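Side-chain contacts in periplasmic beta-glucosidase (PDB 6R5T), which probably hydrolyses terminal, non-reducing beta-D-glucosyl residues with release of beta-D-glucose, as a family 3 glycoside hydrolase of the periplasm: residues 199-204 against 234-239; 240-245 against 250-255; 274-279 against 303-308; 131-136 against 566-571; 283-288 against 315-320. The protein carries 1 engineered substitution. All coordinates share one frame; numbering follows the deposited sequence.

Contact 1 of 5, residues 199-204 against 234-239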
# COMPACT_ATOMS: atom_id res chain seq x y z
N ARG A 199 -9.05 7.60 9.84
CA ARG A 199 -7.58 7.71 9.57
C ARG A 199 -7.27 9.14 9.06
O ARG A 199 -6.26 9.77 9.45
CB ARG A 199 -7.10 6.65 8.60
CG ARG A 199 -5.67 6.83 8.15
CD ARG A 199 -5.15 5.72 7.24
NE ARG A 199 -4.84 4.52 7.99
CZ ARG A 199 -4.16 3.49 7.48
NH1 ARG A 199 -3.80 3.47 6.22
NH2 ARG A 199 -3.86 2.46 8.23
N MET A 200 -8.10 9.61 8.16
CA MET A 200 -7.93 10.96 7.59
C MET A 200 -7.91 11.99 8.71
O MET A 200 -6.98 12.83 8.81
CB MET A 200 -9.05 11.21 6.57
CG MET A 200 -8.76 12.27 5.63
SD MET A 200 -10.23 12.58 4.59
CE MET A 200 -10.45 11.08 3.67
N PHE A 201 -8.91 11.96 9.59
CA PHE A 201 -9.06 12.98 10.64
C PHE A 201 -7.99 12.85 11.72
O PHE A 201 -7.47 13.88 12.20
CB PHE A 201 -10.47 12.94 11.22
CG PHE A 201 -11.44 13.75 10.38
CD1 PHE A 201 -11.92 13.28 9.20
CD2 PHE A 201 -11.61 15.10 10.65
CE1 PHE A 201 -12.77 14.05 8.41
CE2 PHE A 201 -12.39 15.90 9.82
CZ PHE A 201 -13.00 15.35 8.72
N GLN A 202 -7.67 11.64 12.14
CA GLN A 202 -6.72 11.43 13.25
C GLN A 202 -5.29 11.68 12.79
O GLN A 202 -4.51 12.29 13.54
CB GLN A 202 -6.85 10.01 13.79
CG GLN A 202 -6.07 9.81 15.07
CD GLN A 202 -6.68 10.51 16.26
OE1 GLN A 202 -7.85 10.86 16.28
NE2 GLN A 202 -5.91 10.63 17.31
N ASP A 203 -4.93 11.19 11.59
CA ASP A 203 -3.50 11.09 11.24
C ASP A 203 -3.09 12.05 10.12
O ASP A 203 -1.94 12.51 10.14
CB ASP A 203 -3.17 9.68 10.79
CG ASP A 203 -3.35 8.63 11.89
OD1 ASP A 203 -3.22 8.99 13.09
OD2 ASP A 203 -3.57 7.49 11.51
N TYR A 204 -3.92 12.31 9.12
CA TYR A 204 -3.43 12.98 7.88
C TYR A 204 -3.85 14.44 7.84
O TYR A 204 -3.05 15.23 7.34
CB TYR A 204 -3.94 12.24 6.65
CG TYR A 204 -3.10 11.05 6.28
CD1 TYR A 204 -3.27 9.80 6.88
CD2 TYR A 204 -2.07 11.17 5.37
CE1 TYR A 204 -2.48 8.73 6.52
CE2 TYR A 204 -1.28 10.12 5.00
CZ TYR A 204 -1.46 8.88 5.61
OH TYR A 204 -0.63 7.85 5.26
N ASN A 234 -13.32 19.10 -4.87
CA ASN A 234 -13.84 18.44 -3.65
C ASN A 234 -14.45 19.48 -2.73
O ASN A 234 -13.73 20.10 -1.92
CB ASN A 234 -12.72 17.64 -3.00
CG ASN A 234 -13.27 16.62 -2.05
OD1 ASN A 234 -14.14 16.96 -1.23
ND2 ASN A 234 -12.72 15.41 -2.09
N ARG A 235 -15.75 19.73 -2.88
CA ARG A 235 -16.42 20.78 -2.09
C ARG A 235 -16.45 20.40 -0.60
O ARG A 235 -16.32 21.29 0.26
CB ARG A 235 -17.82 21.02 -2.62
CG ARG A 235 -18.50 22.24 -2.01
CD ARG A 235 -19.82 22.54 -2.70
NE ARG A 235 -20.58 23.36 -1.78
CZ ARG A 235 -20.52 24.67 -1.68
NH1 ARG A 235 -19.77 25.38 -2.52
NH2 ARG A 235 -21.24 25.27 -0.74
N TRP A 236 -16.50 19.11 -0.29
CA TRP A 236 -16.46 18.67 1.10
C TRP A 236 -15.13 19.15 1.70
O TRP A 236 -15.06 19.74 2.80
CB TRP A 236 -16.66 17.15 1.18
CG TRP A 236 -16.34 16.68 2.54
CD1 TRP A 236 -17.15 16.84 3.65
CD2 TRP A 236 -15.08 16.16 3.00
NE1 TRP A 236 -16.47 16.41 4.76
CE2 TRP A 236 -15.21 15.99 4.39
CE3 TRP A 236 -13.88 15.80 2.38
CZ2 TRP A 236 -14.17 15.46 5.15
CZ3 TRP A 236 -12.85 15.28 3.14
CH2 TRP A 236 -12.99 15.14 4.51
N LEU A 237 -14.04 18.89 0.99
CA LEU A 237 -12.71 19.25 1.53
C LEU A 237 -12.53 20.77 1.62
O LEU A 237 -12.03 21.25 2.66
CB LEU A 237 -11.64 18.61 0.65
CG LEU A 237 -10.21 18.85 1.08
CD1 LEU A 237 -9.82 17.91 2.19
CD2 LEU A 237 -9.27 18.70 -0.11
N LEU A 238 -12.85 21.50 0.55
CA LEU A 238 -12.36 22.89 0.44
C LEU A 238 -13.36 23.84 1.07
O LEU A 238 -12.97 24.96 1.39
CB LEU A 238 -12.16 23.22 -1.04
CG LEU A 238 -11.12 22.41 -1.77
CD1 LEU A 238 -11.05 22.93 -3.18
CD2 LEU A 238 -9.79 22.48 -1.06
N THR A 239 -14.61 23.45 1.14
CA THR A 239 -15.69 24.31 1.69
C THR A 239 -16.20 23.79 3.03
O THR A 239 -16.02 24.51 4.01
CB THR A 239 -16.84 24.49 0.69
OG1 THR A 239 -16.34 25.12 -0.50
CG2 THR A 239 -17.90 25.37 1.29
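Met200 and Phe201 of helix 197-204 both meet the outer edge of the Trp236 indole on helix 235-245. Met200 comes first. Its CG lies anti to the backbone N (chi1 -161°), which sends the chain out toward Trp236, and a bend at the last torsion turns the methyl aside. The sulfur does the touching: Met200 SD is 3.8 Å from Trp236 CH2. It lies 5.0 Å from the centroid of the six-membered ring and 74° off the ring normal, so it sits beside the rim and not over a face. Phe201 follows. Its ring approaches from the opposite direction to the indole, and Phe201 CZ lies 3.8 Å from Trp236 CZ2. Each ring has the other near its own plane, so the two meet edge to edge without stacking. Phe201 also packs on Leu241, and Met200 on Ile226. The start of the second helix is fixed by Asn234 at its N-cap: Asn234 OD1 accepts from Leu237 N at 2.9 Å, with the donor 42° out of the carbonyl plane. The contact combines a Met-aromatic pair at the ring edge with an aromatic edge contact. It joins two helices around the (beta/alpha)8-type barrel of the N-terminal domain.

Contact 2 of 5, residues 240-245 against 250-255. Engineered in segment 250-255: Asn255 (natural residue Asp).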
# COMPACT_ATOMS: atom_id res chain seq x y z
N ASP A 240 -16.79 22.60 3.07
CA ASP A 240 -17.38 22.08 4.33
C ASP A 240 -16.30 21.99 5.42
O ASP A 240 -16.48 22.44 6.55
CB ASP A 240 -18.07 20.75 4.08
CG ASP A 240 -19.23 20.85 3.10
OD1 ASP A 240 -19.66 21.98 2.81
OD2 ASP A 240 -19.69 19.82 2.62
N LEU A 241 -15.17 21.33 5.11
CA LEU A 241 -14.13 21.15 6.11
C LEU A 241 -13.33 22.44 6.27
O LEU A 241 -13.26 22.99 7.36
CB LEU A 241 -13.25 19.99 5.67
CG LEU A 241 -12.10 19.73 6.63
CD1 LEU A 241 -12.62 19.24 7.98
CD2 LEU A 241 -11.13 18.74 6.00
N LEU A 242 -12.63 22.88 5.22
CA LEU A 242 -11.63 23.96 5.39
C LEU A 242 -12.31 25.27 5.84
O LEU A 242 -11.75 25.93 6.68
CB LEU A 242 -10.94 24.15 4.04
CG LEU A 242 -9.88 25.25 3.98
CD1 LEU A 242 -8.75 25.00 4.98
CD2 LEU A 242 -9.36 25.38 2.56
N ARG A 243 -13.46 25.62 5.28
CA ARG A 243 -14.10 26.94 5.61
C ARG A 243 -15.08 26.76 6.76
O ARG A 243 -14.93 27.46 7.77
CB ARG A 243 -14.80 27.49 4.37
CG ARG A 243 -13.87 27.62 3.18
CD ARG A 243 -13.07 28.85 3.28
NE ARG A 243 -12.30 29.09 2.05
CZ ARG A 243 -11.46 30.09 1.89
NH1 ARG A 243 -11.30 30.99 2.87
NH2 ARG A 243 -10.76 30.19 0.78
N GLN A 244 -16.06 25.90 6.60
CA GLN A 244 -17.16 25.83 7.60
C GLN A 244 -16.65 25.22 8.91
O GLN A 244 -16.91 25.82 9.98
CB GLN A 244 -18.37 25.17 6.95
CG GLN A 244 -18.88 26.00 5.76
CD GLN A 244 -19.94 25.35 4.90
OE1 GLN A 244 -20.17 24.14 4.95
NE2 GLN A 244 -20.59 26.15 4.07
N GLN A 245 -15.91 24.12 8.89
CA GLN A 245 -15.50 23.46 10.14
C GLN A 245 -14.25 24.13 10.73
O GLN A 245 -14.21 24.39 11.92
CB GLN A 245 -15.20 22.00 9.91
CG GLN A 245 -15.96 21.09 10.85
CD GLN A 245 -17.06 20.43 10.06
OE1 GLN A 245 -16.82 19.88 8.98
NE2 GLN A 245 -18.27 20.47 10.62
N GLY A 250 -8.67 32.57 4.49
CA GLY A 250 -7.65 32.99 3.54
C GLY A 250 -7.94 32.52 2.13
O GLY A 250 -9.13 32.33 1.74
N LEU A 251 -6.88 32.38 1.36
CA LEU A 251 -6.90 32.18 -0.09
C LEU A 251 -6.64 30.70 -0.42
O LEU A 251 -5.61 30.14 0.06
CB LEU A 251 -5.81 33.06 -0.68
CG LEU A 251 -5.64 32.98 -2.18
CD1 LEU A 251 -6.90 33.47 -2.88
CD2 LEU A 251 -4.42 33.79 -2.62
N THR A 252 -7.49 30.09 -1.23
CA THR A 252 -7.16 28.76 -1.79
C THR A 252 -6.56 28.90 -3.18
O THR A 252 -7.10 29.65 -4.06
CB THR A 252 -8.38 27.85 -1.77
OG1 THR A 252 -9.44 28.52 -2.47
CG2 THR A 252 -8.85 27.55 -0.36
N ILE A 253 -5.50 28.18 -3.46
CA ILE A 253 -4.78 28.26 -4.74
C ILE A 253 -4.77 26.86 -5.33
O ILE A 253 -4.35 25.93 -4.64
CB ILE A 253 -3.36 28.78 -4.54
CG1 ILE A 253 -3.36 30.09 -3.76
CG2 ILE A 253 -2.63 28.85 -5.87
CD1 ILE A 253 -1.99 30.66 -3.48
N SER A 254 -5.16 26.74 -6.60
CA SER A 254 -5.04 25.47 -7.32
C SER A 254 -3.57 25.14 -7.52
O SER A 254 -2.66 25.99 -7.52
CB SER A 254 -5.76 25.51 -8.63
OG SER A 254 -4.88 26.01 -9.62
N ASN A 255 -3.33 23.87 -7.74
CA ASN A 255 -2.01 23.45 -8.19
C ASN A 255 -1.89 23.68 -9.69
O ASN A 255 -2.83 24.16 -10.40
CB ASN A 255 -1.83 22.00 -7.73
CG ASN A 255 -0.45 21.71 -7.21
OD1 ASN A 255 0.50 21.94 -7.95
ND2 ASN A 255 -0.38 21.19 -5.97
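Arg243 takes the carbonyl oxygen of Gly250 end-on, with both terminal nitrogens on one atom. Arg243 NH1 lies 2.8 Å from Gly250 O, and Arg243 NH2 lies 2.9 Å from the same Gly250 O. The oxygen is only 8° out of the guanidinium plane, yet both donors reach it from the same face of the carbonyl plane. Neither bond is straight, with N-H...O angles near 140°. Beside this grip, Thr252 CG2 is 3.5 Å from Arg243 NH2. Thr252 CG2 also lies 3.7 Å from Leu242 CD2, so one methyl packs on both helix residues. Farther out, Arg243 NH1 also donates to Phe248 O, and Arg243 NH2 forms a salt bridge with Asp316; these partners help hold the guanidinium in place. The rotation of Thr252 is set by its hydroxyl, which bonds to Gly282 O and Asp284 N. The engineered Asn255 (naturally Asp) follows strand 251-253 and touches the bound glucose. The piece 240-245 of helix 235-245 runs antiparallel to strand 251-253, at 171°, with the two short axes 11.5 Å apart at their closest. It belongs to the helix of a beta-alpha-beta crossover from strand 218-221 to its parallel neighbour 251-253.

Contact 3 of 5, residues 274-279 against 303-308; sequences ATRLAI and GEIDQA
Arg276 and Ile279 pack against Glu304 and Ile305 on the outer layer of the (beta/alpha)8-type barrel. The contact sets helix 271-281 against the short link that leads into helix 307-323. That link starts at Gly303, where a Schellman motif with positive phi closes the preceding helix. The apolar part centres on Ile305. Ile305 CG2 touches two partners, 3.8 Å from Arg276 CG and 4.0 Å from Ile279 CG2. Both isoleucines also touch Ile310 of helix 307-323, so the cluster extends into the next helix. Arg276 contributes the aliphatic part of its chain, which crosses the Glu304 side chain at about a right angle. Arg276 CD lies 3.4 Å from Glu304 O. The chain then bends at chi3 (30°), an unstaggered value that swings the guanidinium away from a fully extended course. Glu304 OE1 forms a salt bridge with Arg272. Its other oxygen is turned to Arg276 but too far for a direct salt bridge, with Arg276 NE 4.5 Å from Glu304 OE2. One water fills the step: it lies in the guanidinium plane, accepts from Arg276 NE at 2.6 Å and donates to Glu304 OE2 at 2.7 Å.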
# COMPACT_ATOMS: atom_id res chain seq x y z
N ALA A 274 -14.92 21.67 -16.09
CA ALA A 274 -13.84 21.63 -15.08
C ALA A 274 -13.78 22.93 -14.28
O ALA A 274 -13.67 22.93 -13.01
CB ALA A 274 -12.53 21.32 -15.75
N THR A 275 -13.91 24.07 -14.98
CA THR A 275 -13.85 25.38 -14.32
C THR A 275 -15.00 25.51 -13.30
O THR A 275 -14.79 25.99 -12.17
CB THR A 275 -13.94 26.47 -15.40
OG1 THR A 275 -12.84 26.33 -16.30
CG2 THR A 275 -13.94 27.83 -14.77
N ARG A 276 -16.21 25.08 -13.71
CA ARG A 276 -17.40 25.16 -12.83
C ARG A 276 -17.13 24.34 -11.54
O ARG A 276 -17.34 24.85 -10.44
CB ARG A 276 -18.64 24.65 -13.56
CG ARG A 276 -19.84 24.73 -12.64
CD ARG A 276 -21.14 24.11 -13.12
NE ARG A 276 -20.92 22.98 -14.01
CZ ARG A 276 -20.81 21.72 -13.63
NH1 ARG A 276 -20.89 21.37 -12.35
NH2 ARG A 276 -20.59 20.80 -14.55
N LEU A 277 -16.62 23.13 -11.72
CA LEU A 277 -16.37 22.24 -10.56
C LEU A 277 -15.37 22.89 -9.61
O LEU A 277 -15.60 22.88 -8.41
CB LEU A 277 -15.87 20.88 -11.03
CG LEU A 277 -16.89 20.03 -11.76
CD1 LEU A 277 -16.24 18.78 -12.33
CD2 LEU A 277 -18.05 19.67 -10.85
N ALA A 278 -14.27 23.43 -10.12
CA ALA A 278 -13.21 23.99 -9.26
C ALA A 278 -13.71 25.22 -8.49
O ALA A 278 -13.53 25.31 -7.30
CB ALA A 278 -12.01 24.31 -10.10
N ILE A 279 -14.35 26.17 -9.16
CA ILE A 279 -14.72 27.42 -8.45
C ILE A 279 -15.82 27.11 -7.43
O ILE A 279 -15.76 27.64 -6.32
CB ILE A 279 -15.07 28.58 -9.41
CG1 ILE A 279 -14.95 29.88 -8.59
CG2 ILE A 279 -16.40 28.35 -10.09
CD1 ILE A 279 -14.86 31.16 -9.34
N GLY A 303 -25.88 30.89 -16.12
CA GLY A 303 -26.45 30.54 -14.81
C GLY A 303 -25.84 29.25 -14.27
O GLY A 303 -26.46 28.65 -13.38
N GLU A 304 -24.66 28.84 -14.74
CA GLU A 304 -24.03 27.55 -14.29
C GLU A 304 -23.21 27.79 -13.00
O GLU A 304 -22.92 26.82 -12.27
CB GLU A 304 -23.15 26.95 -15.37
CG GLU A 304 -23.92 26.57 -16.62
CD GLU A 304 -23.01 26.03 -17.71
OE1 GLU A 304 -22.47 26.82 -18.50
OE2 GLU A 304 -22.79 24.81 -17.70
N ILE A 305 -22.82 29.02 -12.73
CA ILE A 305 -22.22 29.46 -11.43
C ILE A 305 -22.97 30.71 -10.99
O ILE A 305 -23.75 31.27 -11.81
CB ILE A 305 -20.70 29.70 -11.53
CG1 ILE A 305 -20.38 30.85 -12.49
CG2 ILE A 305 -19.93 28.45 -11.96
CD1 ILE A 305 -18.96 31.31 -12.55
N ASP A 306 -22.75 31.11 -9.74
CA ASP A 306 -23.35 32.29 -9.10
C ASP A 306 -22.33 33.43 -9.06
O ASP A 306 -21.08 33.19 -8.94
CB ASP A 306 -23.82 31.96 -7.68
CG ASP A 306 -24.81 30.81 -7.67
OD1 ASP A 306 -25.70 30.83 -8.51
OD2 ASP A 306 -24.63 29.88 -6.88
N GLN A 307 -22.82 34.67 -9.08
CA GLN A 307 -21.95 35.84 -8.86
C GLN A 307 -21.18 35.68 -7.54
O GLN A 307 -19.98 36.05 -7.49
CB GLN A 307 -22.78 37.12 -8.88
CG GLN A 307 -21.97 38.38 -8.63
CD GLN A 307 -21.05 38.68 -9.79
OE1 GLN A 307 -21.50 38.66 -10.95
NE2 GLN A 307 -19.77 38.92 -9.52
N ALA A 308 -21.81 35.16 -6.49
CA ALA A 308 -21.18 34.93 -5.17
C ALA A 308 -19.93 34.03 -5.30
O ALA A 308 -18.99 34.22 -4.50
CB ALA A 308 -22.18 34.32 -4.23
O HOH W 1 -20.72 23.52 -16.51

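Contact 4 of 5, residues 131-136 against 566-571; sequences RDARWG and SFPRSV
Ala133 and Arg134, in an Asx turn of the N-terminal domain, pack against Pro568 and Val571 of the C-terminal family region, making this an interdomain contact between two loops. Only apolar atoms meet across it. Val571 CG2 stands 3.7 Å from Arg134 CG, and the two side chains cross at about a right angle. Ala133 CB and Pro568 CG make a looser touch at 4.4 Å. The arginine is held in place from its own side by Asp132. Asp132 OD1 accepts from the backbone N of Arg134 at 3.0 Å through its anti lone pair; this bond defines the Asx turn. Asp132 OD1 also takes Arg134 NE at 3.0 Å on its syn lone pair. Arg134 NH2 lies 2.8 Å from Asp132 OD2, again on the syn side. The result is a side-on, nearly coplanar salt bridge that fixes the guanidinium, helped by the bend of the chain at chi3 (-75°). Arg134 NH1 reaches the second subunit, where Gly572 O and Val574 O accept from it. Val571 packs on Val571 of that subunit, so the contact borders the dimer interface. Loop 131-136 lies between strand 121-122 and helix 146-161, and loop 566-571 between helix 545-553 and strand 619-626. Arg131 packs on Arg199 and Tyr204 of helix 197-204.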
# COMPACT_ATOMS: atom_id res chain seq x y z
N ARG A 131 4.10 7.85 4.81
CA ARG A 131 4.33 6.49 5.33
C ARG A 131 4.89 5.56 4.24
O ARG A 131 5.18 4.35 4.56
CB ARG A 131 3.04 5.91 5.88
CG ARG A 131 2.54 6.63 7.12
CD ARG A 131 1.20 6.06 7.57
NE ARG A 131 0.86 6.62 8.88
CZ ARG A 131 -0.31 6.48 9.46
NH1 ARG A 131 -1.27 5.75 8.89
NH2 ARG A 131 -0.49 7.00 10.65
N ASP A 132 5.08 6.05 3.03
CA ASP A 132 5.51 5.22 1.88
C ASP A 132 6.79 5.82 1.34
O ASP A 132 6.77 6.81 0.64
CB ASP A 132 4.43 5.13 0.82
CG ASP A 132 4.71 4.12 -0.28
OD1 ASP A 132 5.91 3.92 -0.65
OD2 ASP A 132 3.69 3.49 -0.71
N ALA A 133 7.91 5.17 1.67
CA ALA A 133 9.25 5.67 1.31
C ALA A 133 9.47 5.73 -0.21
O ALA A 133 10.43 6.36 -0.64
CB ALA A 133 10.29 4.76 1.97
N ARG A 134 8.67 5.06 -1.03
CA ARG A 134 8.90 5.07 -2.51
C ARG A 134 8.60 6.44 -3.12
O ARG A 134 9.15 6.77 -4.17
CB ARG A 134 7.98 4.05 -3.18
CG ARG A 134 8.27 2.62 -2.76
CD ARG A 134 7.26 1.68 -3.38
NE ARG A 134 5.98 1.79 -2.72
CZ ARG A 134 4.95 1.01 -2.98
NH1 ARG A 134 5.01 0.11 -3.94
NH2 ARG A 134 3.82 1.17 -2.33
N TRP A 135 7.74 7.21 -2.49
CA TRP A 135 7.27 8.50 -3.07
C TRP A 135 8.44 9.50 -3.14
O TRP A 135 9.09 9.74 -2.13
CB TRP A 135 6.12 9.00 -2.22
CG TRP A 135 5.38 10.19 -2.77
CD1 TRP A 135 4.80 10.29 -3.99
CD2 TRP A 135 4.97 11.37 -2.06
NE1 TRP A 135 4.09 11.46 -4.11
CE2 TRP A 135 4.16 12.13 -2.92
CE3 TRP A 135 5.19 11.86 -0.77
CZ2 TRP A 135 3.55 13.33 -2.54
CZ3 TRP A 135 4.63 13.07 -0.40
CH2 TRP A 135 3.80 13.79 -1.28
N GLY A 136 8.63 10.15 -4.29
CA GLY A 136 9.78 11.05 -4.46
C GLY A 136 9.65 12.30 -3.63
O GLY A 136 10.67 12.90 -3.30
N SER A 566 10.55 5.90 9.60
CA SER A 566 11.08 4.52 9.80
C SER A 566 11.83 4.11 8.53
O SER A 566 11.37 4.42 7.43
CB SER A 566 9.90 3.64 10.06
OG SER A 566 9.31 3.96 11.31
N PHE A 567 12.97 3.42 8.66
CA PHE A 567 13.74 2.94 7.49
C PHE A 567 13.41 1.47 7.29
O PHE A 567 13.76 0.65 8.15
CB PHE A 567 15.23 3.15 7.68
CG PHE A 567 15.73 4.52 7.32
CD1 PHE A 567 15.02 5.67 7.61
CD2 PHE A 567 16.96 4.67 6.70
CE1 PHE A 567 15.48 6.93 7.26
CE2 PHE A 567 17.44 5.94 6.41
CZ PHE A 567 16.71 7.07 6.65
N PRO A 568 12.72 1.12 6.20
CA PRO A 568 12.31 -0.26 5.98
C PRO A 568 13.55 -1.08 5.70
O PRO A 568 14.48 -0.57 5.10
CB PRO A 568 11.44 -0.25 4.72
CG PRO A 568 11.09 1.20 4.50
CD PRO A 568 12.22 2.01 5.11
N ARG A 569 13.48 -2.38 5.99
CA ARG A 569 14.57 -3.31 5.58
C ARG A 569 14.58 -3.45 4.06
O ARG A 569 15.67 -3.67 3.49
CB ARG A 569 14.45 -4.66 6.27
CG ARG A 569 14.66 -4.55 7.76
CD ARG A 569 14.37 -5.88 8.42
NE ARG A 569 14.41 -5.75 9.86
CZ ARG A 569 15.49 -5.78 10.61
NH1 ARG A 569 16.67 -5.99 10.08
NH2 ARG A 569 15.37 -5.64 11.92
N SER A 570 13.44 -3.37 3.40
CA SER A 570 13.37 -3.42 1.94
C SER A 570 12.06 -2.81 1.48
O SER A 570 11.13 -2.67 2.28
CB SER A 570 13.50 -4.83 1.41
OG SER A 570 12.34 -5.57 1.75
N VAL A 571 11.97 -2.53 0.20
CA VAL A 571 10.76 -1.95 -0.41
C VAL A 571 9.58 -2.91 -0.26
O VAL A 571 8.43 -2.45 -0.17
CB VAL A 571 11.03 -1.58 -1.88
CG1 VAL A 571 11.17 -2.81 -2.79
CG2 VAL A 571 9.94 -0.64 -2.36

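Contact 5 of 5, residues 283-288 against 315-320; sequences VDMNMN and RDVLAA
Asp284 and Asp316 press their carboxylates together where the lead-in to the last strand of the (beta/alpha)8-type barrel meets helix 307-323. This is the tight part. Asp284 OD2 is 2.5 Å from Asp316 OD2, with the carboxylate planes 56° apart and the side chains crossing at about a right angle. Two acid oxygens so close suggest that one of the groups holds a proton; the geometry does not say which. Two arginines lie next to the pair and would offset some of its negative charge: Arg312 forms a salt bridge with Asp284 OD1, and Arg243 stands on the Asp316 side. The looser part is apolar. Met285 CE touches Val317 CG2 at 4.0 Å, again with the side chains crossing. Met285 leaves its backbone with CG anti to N (chi1 168°) and bends at the last torsion to bring the methyl to the valine. Leu251 packs on both residues. The contact lies where the first and last barrel strands and strand 251-253 come together, with helix 307-323 outside. Toward the more exposed side stands Arg315, which has a second acid partner in Glu4. Its guanidinium has Ala319 CB 3.5 Å above the centre of one face. Arg315 NH1 donates to Asp316 OD1 at 2.8 Å, on the anti side and 30° out of the carboxylate plane.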
# COMPACT_ATOMS: atom_id res chain seq x y z
N VAL A 283 -12.04 26.55 -4.96
CA VAL A 283 -10.70 26.97 -5.44
C VAL A 283 -10.78 28.44 -5.87
O VAL A 283 -11.61 28.73 -6.76
CB VAL A 283 -10.23 26.08 -6.58
CG1 VAL A 283 -8.94 26.60 -7.15
CG2 VAL A 283 -10.08 24.64 -6.14
N ASP A 284 -10.02 29.30 -5.23
CA ASP A 284 -10.10 30.77 -5.51
C ASP A 284 -9.23 31.15 -6.69
O ASP A 284 -9.67 31.92 -7.58
CB ASP A 284 -9.69 31.59 -4.30
CG ASP A 284 -10.57 31.44 -3.09
OD1 ASP A 284 -11.81 31.06 -3.23
OD2 ASP A 284 -10.06 31.71 -2.01
N MET A 285 -8.00 30.67 -6.72
CA MET A 285 -7.01 31.18 -7.67
C MET A 285 -6.55 30.01 -8.54
O MET A 285 -6.32 28.85 -8.05
CB MET A 285 -5.89 31.89 -6.90
CG MET A 285 -4.71 32.22 -7.68
SD MET A 285 -3.75 33.46 -6.69
CE MET A 285 -4.21 34.97 -7.55
N ASN A 286 -6.50 30.28 -9.83
CA ASN A 286 -6.25 29.30 -10.91
C ASN A 286 -4.81 29.42 -11.39
O ASN A 286 -4.45 30.45 -12.01
CB ASN A 286 -7.28 29.58 -11.99
CG ASN A 286 -7.17 28.82 -13.29
OD1 ASN A 286 -7.52 29.41 -14.33
ND2 ASN A 286 -6.78 27.55 -13.22
N MET A 287 -4.01 28.40 -11.12
CA MET A 287 -2.57 28.39 -11.49
C MET A 287 -2.39 27.90 -12.91
O MET A 287 -2.70 26.72 -13.25
CB MET A 287 -1.76 27.57 -10.47
CG MET A 287 -0.28 27.63 -10.65
SD MET A 287 0.47 26.70 -9.24
CE MET A 287 1.94 27.65 -8.90
N ASN A 288 -1.86 28.80 -13.73
CA ASN A 288 -1.25 28.65 -15.07
C ASN A 288 -2.21 28.26 -16.20
O ASN A 288 -1.94 28.72 -17.28
CB ASN A 288 -0.01 27.77 -14.98
CG ASN A 288 1.15 28.44 -15.69
OD1 ASN A 288 1.47 29.63 -15.51
ND2 ASN A 288 1.70 27.68 -16.61
N ARG A 315 -12.59 38.30 -3.35
CA ARG A 315 -12.41 38.84 -2.00
C ARG A 315 -11.20 38.18 -1.34
O ARG A 315 -10.42 38.88 -0.72
CB ARG A 315 -13.65 38.66 -1.14
CG ARG A 315 -13.49 39.08 0.32
CD ARG A 315 -13.05 37.90 1.22
NE ARG A 315 -12.49 38.34 2.49
CZ ARG A 315 -11.62 37.67 3.25
NH1 ARG A 315 -11.15 36.48 2.87
NH2 ARG A 315 -11.19 38.21 4.37
N ASP A 316 -11.03 36.88 -1.53
CA ASP A 316 -9.91 36.18 -0.89
C ASP A 316 -8.59 36.67 -1.47
O ASP A 316 -7.61 36.82 -0.70
CB ASP A 316 -10.10 34.66 -1.00
CG ASP A 316 -11.23 34.08 -0.18
OD1 ASP A 316 -11.78 34.82 0.66
OD2 ASP A 316 -11.58 32.88 -0.43
N VAL A 317 -8.51 36.91 -2.78
CA VAL A 317 -7.25 37.42 -3.36
C VAL A 317 -6.96 38.82 -2.79
O VAL A 317 -5.82 39.10 -2.40
CB VAL A 317 -7.33 37.43 -4.90
CG1 VAL A 317 -6.11 38.12 -5.48
CG2 VAL A 317 -7.44 35.99 -5.42
N LEU A 318 -7.98 39.69 -2.78
CA LEU A 318 -7.78 41.08 -2.35
C LEU A 318 -7.40 41.10 -0.88
O LEU A 318 -6.52 41.88 -0.49
CB LEU A 318 -9.08 41.88 -2.61
CG LEU A 318 -9.46 42.05 -4.08
CD1 LEU A 318 -10.74 42.86 -4.15
CD2 LEU A 318 -8.36 42.67 -4.91
N ALA A 319 -7.99 40.22 -0.10
CA ALA A 319 -7.70 40.19 1.35
C ALA A 319 -6.25 39.73 1.57
O ALA A 319 -5.60 40.23 2.46
CB ALA A 319 -8.66 39.30 2.06
N ALA A 320 -5.73 38.80 0.77
CA ALA A 320 -4.32 38.40 0.89
C ALA A 320 -3.40 39.57 0.58
O ALA A 320 -2.42 39.82 1.29
CB ALA A 320 -4.03 37.23 -0.00

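How the contacts relate
Contacts 1, 2, 3 and 5 all lie in the N-terminal barrel domain. Contacts 1 and 2 share helix 235-245, with centres about 11 Å apart. Contacts 2 and 5 are equally near each other and reach the same parallel sheet through its end strands, 251-253 and 286-287, which meet to close the barrel. Contacts 3 and 5 share helix 307-323, and their segments alternate along the chain. Contact 4 stands apart, with its centre about 41 Å from that of contact 3. It joins the barrel domain to the C-terminal region, and the other four are nested in the long loop it closes. A long, weak ion pair between Asp203 and Arg131 runs between contacts 1 and 4.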